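Local coordinates for protein KLLA0F20702p (Kluyveromyces lactis, PDB 5Y5A) that probably acts as the telomerase subunit Est1, whose N-terminal part, the piece described here, binds Cdc13 and so helps recruit telomerase to telomeres, at residues Leu140-Pro152 and Asn172-Val185. Numbering follows the deposited sequence.
Sequences LIFANYNLTALIP and NVLKPEDSFSIDCV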
# COMPACT_ATOMS: atom_id res chain seq x y z
N LEU A 140 3.24 -20.18 19.44
CA LEU A 140 3.13 -19.93 20.87
C LEU A 140 1.94 -19.03 21.15
O LEU A 140 1.10 -19.35 21.99
CB LEU A 140 4.41 -19.29 21.41
CG LEU A 140 4.32 -18.79 22.86
CD1 LEU A 140 4.17 -19.95 23.82
CD2 LEU A 140 5.52 -17.93 23.23
N ILE A 141 1.88 -17.92 20.42
CA ILE A 141 0.85 -16.92 20.63
C ILE A 141 -0.55 -17.48 20.39
O ILE A 141 -1.43 -17.34 21.24
CB ILE A 141 1.08 -15.71 19.71
CG1 ILE A 141 2.28 -14.91 20.19
CG2 ILE A 141 -0.16 -14.83 19.65
CD1 ILE A 141 2.74 -13.85 19.22
N PHE A 142 -0.74 -18.11 19.26
CA PHE A 142 -2.01 -18.67 18.89
C PHE A 142 -2.44 -19.85 19.74
O PHE A 142 -3.59 -20.24 19.74
CB PHE A 142 -1.99 -19.06 17.43
CG PHE A 142 -2.22 -17.92 16.49
CD1 PHE A 142 -1.18 -17.11 16.12
CD2 PHE A 142 -3.46 -17.67 15.98
CE1 PHE A 142 -1.38 -16.06 15.26
CE2 PHE A 142 -3.66 -16.62 15.11
CZ PHE A 142 -2.62 -15.82 14.76
N ALA A 143 -1.50 -20.43 20.47
CA ALA A 143 -1.78 -21.58 21.33
C ALA A 143 -2.32 -21.15 22.69
O ALA A 143 -3.10 -21.87 23.32
CB ALA A 143 -0.54 -22.43 21.51
N ASN A 144 -1.90 -19.97 23.15
CA ASN A 144 -2.32 -19.46 24.45
C ASN A 144 -3.57 -18.59 24.40
O ASN A 144 -4.43 -18.66 25.29
CB ASN A 144 -1.19 -18.65 25.09
CG ASN A 144 -0.16 -19.53 25.77
OD1 ASN A 144 -0.24 -19.76 26.98
ND2 ASN A 144 0.81 -20.01 25.01
N TYR A 145 -3.68 -17.75 23.37
CA TYR A 145 -4.71 -16.72 23.38
C TYR A 145 -5.61 -16.75 22.14
O TYR A 145 -5.17 -17.09 21.04
CB TYR A 145 -4.04 -15.34 23.50
CG TYR A 145 -3.02 -15.27 24.63
CD1 TYR A 145 -3.43 -15.26 25.96
CD2 TYR A 145 -1.66 -15.20 24.36
CE1 TYR A 145 -2.51 -15.20 26.99
CE2 TYR A 145 -0.73 -15.13 25.39
CZ TYR A 145 -1.16 -15.13 26.69
OH TYR A 145 -0.25 -15.06 27.72
N ASN A 146 -6.88 -16.41 22.35
CA ASN A 146 -7.84 -16.29 21.26
C ASN A 146 -7.83 -14.86 20.71
O ASN A 146 -8.10 -13.90 21.44
CB ASN A 146 -9.25 -16.68 21.74
CG ASN A 146 -10.21 -16.94 20.59
OD1 ASN A 146 -10.08 -16.37 19.51
ND2 ASN A 146 -11.19 -17.80 20.83
N LEU A 147 -7.52 -14.72 19.43
CA LEU A 147 -7.34 -13.39 18.86
C LEU A 147 -8.54 -12.94 18.03
O LEU A 147 -8.45 -11.96 17.29
CB LEU A 147 -6.08 -13.36 17.99
CG LEU A 147 -4.79 -13.85 18.65
CD1 LEU A 147 -3.61 -13.62 17.73
CD2 LEU A 147 -4.59 -13.17 19.98
N THR A 148 -9.66 -13.63 18.16
CA THR A 148 -10.81 -13.40 17.28
C THR A 148 -11.48 -12.05 17.50
O THR A 148 -12.28 -11.61 16.67
CB THR A 148 -11.87 -14.50 17.43
OG1 THR A 148 -12.04 -14.82 18.82
CG2 THR A 148 -11.44 -15.75 16.68
N ALA A 149 -11.17 -11.38 18.60
CA ALA A 149 -11.74 -10.06 18.86
C ALA A 149 -10.95 -8.97 18.14
O ALA A 149 -11.39 -7.83 18.06
CB ALA A 149 -11.78 -9.78 20.35
N LEU A 150 -9.78 -9.34 17.61
CA LEU A 150 -8.88 -8.36 17.02
C LEU A 150 -8.45 -8.74 15.60
O LEU A 150 -8.09 -7.89 14.80
CB LEU A 150 -7.64 -8.19 17.89
CG LEU A 150 -7.84 -7.91 19.38
CD1 LEU A 150 -7.90 -9.21 20.19
CD2 LEU A 150 -6.75 -6.99 19.90
N ILE A 151 -8.51 -10.04 15.32
CA ILE A 151 -7.95 -10.61 14.10
C ILE A 151 -9.04 -11.35 13.33
O ILE A 151 -9.95 -11.90 13.94
CB ILE A 151 -6.77 -11.55 14.47
CG1 ILE A 151 -5.62 -10.75 15.06
CG2 ILE A 151 -6.27 -12.34 13.30
CD1 ILE A 151 -5.28 -9.52 14.26
N PRO A 152 -8.98 -11.32 11.98
CA PRO A 152 -9.91 -12.15 11.20
C PRO A 152 -9.80 -13.63 11.59
O PRO A 152 -8.69 -14.12 11.80
CB PRO A 152 -9.46 -11.93 9.76
CG PRO A 152 -8.79 -10.58 9.77
CD PRO A 152 -8.14 -10.47 11.13
N ASN A 172 -9.19 -16.93 27.93
CA ASN A 172 -8.18 -17.02 26.88
C ASN A 172 -8.44 -16.02 25.76
O ASN A 172 -7.55 -15.75 24.95
CB ASN A 172 -8.12 -18.43 26.30
CG ASN A 172 -7.35 -19.40 27.18
OD1 ASN A 172 -7.04 -19.09 28.33
ND2 ASN A 172 -7.03 -20.57 26.64
N VAL A 173 -9.65 -15.47 25.71
CA VAL A 173 -10.02 -14.53 24.66
C VAL A 173 -9.59 -13.11 25.01
O VAL A 173 -10.09 -12.51 25.96
CB VAL A 173 -11.54 -14.55 24.40
CG1 VAL A 173 -11.88 -13.64 23.22
CG2 VAL A 173 -12.01 -15.96 24.14
N LEU A 174 -8.67 -12.57 24.22
CA LEU A 174 -8.13 -11.24 24.46
C LEU A 174 -9.12 -10.14 24.08
O LEU A 174 -9.63 -10.12 22.95
CB LEU A 174 -6.82 -11.06 23.69
CG LEU A 174 -5.64 -11.88 24.20
CD1 LEU A 174 -4.40 -11.57 23.38
CD2 LEU A 174 -5.39 -11.61 25.67
N LYS A 175 -9.38 -9.24 25.02
CA LYS A 175 -10.25 -8.10 24.76
C LYS A 175 -9.52 -7.08 23.90
O LYS A 175 -8.33 -6.84 24.08
CB LYS A 175 -10.72 -7.48 26.08
CG LYS A 175 -11.51 -8.44 26.95
CD LYS A 175 -12.15 -7.75 28.14
CE LYS A 175 -13.05 -8.71 28.91
NZ LYS A 175 -13.78 -8.03 30.01
N PRO A 176 -10.24 -6.47 22.95
CA PRO A 176 -9.63 -5.63 21.91
C PRO A 176 -8.97 -4.35 22.41
O PRO A 176 -8.42 -3.60 21.60
CB PRO A 176 -10.80 -5.34 20.97
CG PRO A 176 -12.01 -5.48 21.80
CD PRO A 176 -11.70 -6.59 22.76
N GLU A 177 -8.99 -4.09 23.72
CA GLU A 177 -8.52 -2.81 24.21
C GLU A 177 -7.38 -2.87 25.23
O GLU A 177 -6.76 -1.84 25.52
CB GLU A 177 -9.72 -2.10 24.86
CG GLU A 177 -10.86 -1.88 23.87
CD GLU A 177 -12.01 -1.07 24.45
OE1 GLU A 177 -12.27 -1.19 25.66
OE2 GLU A 177 -12.65 -0.32 23.67
N ASP A 178 -7.10 -4.06 25.75
CA ASP A 178 -5.98 -4.26 26.66
C ASP A 178 -4.65 -3.91 25.97
O ASP A 178 -4.53 -4.01 24.75
CB ASP A 178 -5.92 -5.72 27.14
CG ASP A 178 -7.04 -6.06 28.12
OD1 ASP A 178 -7.62 -5.13 28.71
OD2 ASP A 178 -7.32 -7.27 28.30
N SER A 179 -3.67 -3.49 26.76
CA SER A 179 -2.32 -3.28 26.25
C SER A 179 -1.73 -4.60 25.75
O SER A 179 -1.11 -4.65 24.69
CB SER A 179 -1.41 -2.69 27.32
OG SER A 179 -1.68 -1.32 27.53
N PHE A 180 -1.95 -5.67 26.52
CA PHE A 180 -1.41 -6.98 26.19
C PHE A 180 -1.92 -7.52 24.86
O PHE A 180 -1.17 -8.16 24.12
CB PHE A 180 -1.74 -7.98 27.30
CG PHE A 180 -1.20 -9.36 27.06
CD1 PHE A 180 0.15 -9.62 27.19
CD2 PHE A 180 -2.05 -10.39 26.71
CE1 PHE A 180 0.65 -10.89 26.97
CE2 PHE A 180 -1.55 -11.67 26.49
CZ PHE A 180 -0.20 -11.91 26.62
N SER A 181 -3.19 -7.26 24.56
CA SER A 181 -3.79 -7.69 23.30
C SER A 181 -3.09 -7.04 22.12
O SER A 181 -2.85 -7.68 21.10
CB SER A 181 -5.28 -7.38 23.28
OG SER A 181 -5.95 -8.05 24.34
N ILE A 182 -2.77 -5.76 22.26
CA ILE A 182 -2.06 -5.03 21.22
C ILE A 182 -0.66 -5.62 21.02
O ILE A 182 -0.22 -5.81 19.89
CB ILE A 182 -1.95 -3.54 21.55
CG1 ILE A 182 -3.35 -2.92 21.69
CG2 ILE A 182 -1.16 -2.80 20.48
CD1 ILE A 182 -3.34 -1.43 21.92
N ASP A 183 0.01 -5.92 22.13
CA ASP A 183 1.36 -6.49 22.10
C ASP A 183 1.40 -7.82 21.38
O ASP A 183 2.35 -8.12 20.65
CB ASP A 183 1.90 -6.66 23.52
CG ASP A 183 1.74 -5.42 24.37
OD1 ASP A 183 1.52 -4.33 23.79
OD2 ASP A 183 1.82 -5.52 25.61
N CYS A 184 0.36 -8.63 21.58
CA CYS A 184 0.26 -9.94 20.96
C CYS A 184 0.11 -9.84 19.45
O CYS A 184 0.76 -10.58 18.71
CB CYS A 184 -0.93 -10.72 21.53
SG CYS A 184 -0.70 -11.25 23.22
N VAL A 185 -0.76 -8.93 19.00
CA VAL A 185 -1.01 -8.74 17.58
C VAL A 185 0.22 -8.15 16.91
O VAL A 185 0.62 -8.59 15.82
CB VAL A 185 -2.23 -7.83 17.33
CG1 VAL A 185 -2.41 -7.59 15.84
CG2 VAL A 185 -3.48 -8.46 17.92
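Asn-146 and Val-173 face each other in a single beta bridge, in which Asn-146 N donates to Asn-172 O (2.8 Å) and Leu-174 N to Asn-146 O (3.1 Å). Just past the end of its helix, Tyr-145 meets Phe-180, Leu-174 and Cys-184 of the other segment. Phe-180, its CG anti to the backbone N (chi1 -179°), drives the CE2–CZ edge of its ring onto one face of the tyrosine, a T-shaped pair with centroids 4.9 Å apart and planes at 77°; Asn-144 CB lies over the opposite face. Cys-184 SG approaches the tyrosine ring obliquely, and Leu-174 CD1 bridges Tyr-145 CB (3.8 Å) and Leu-147 CD2. Tyr-145 OH is hydrogen-bonded to Leu-53 O, at the end of helix 33-53. A leucine in place of Tyr-145 would probably leave the Phe-180 edge without its aromatic face and the carbonyl of Leu-53 without its hydroxyl mate. Farther along, Leu-150 sets CD2 against both Pro-176 CA and Ser-181 CB (3.7 Å from the latter), while Ser-181 OG donates a hydrogen bond to Lys-175 O (2.7 Å) and ties the loop to the helix it precedes. Ile-151 CD1 meets Val-185 CG1 tip to tip, and the bound peptide rests on Leu-150, Ile-182 and Val-185. The contact thus joins the end of helix 113-144 to the start of helix 179-206 within the Est1 family's TPR-like helical region; helix 33-53 packs against Leu-140 and Ile-141.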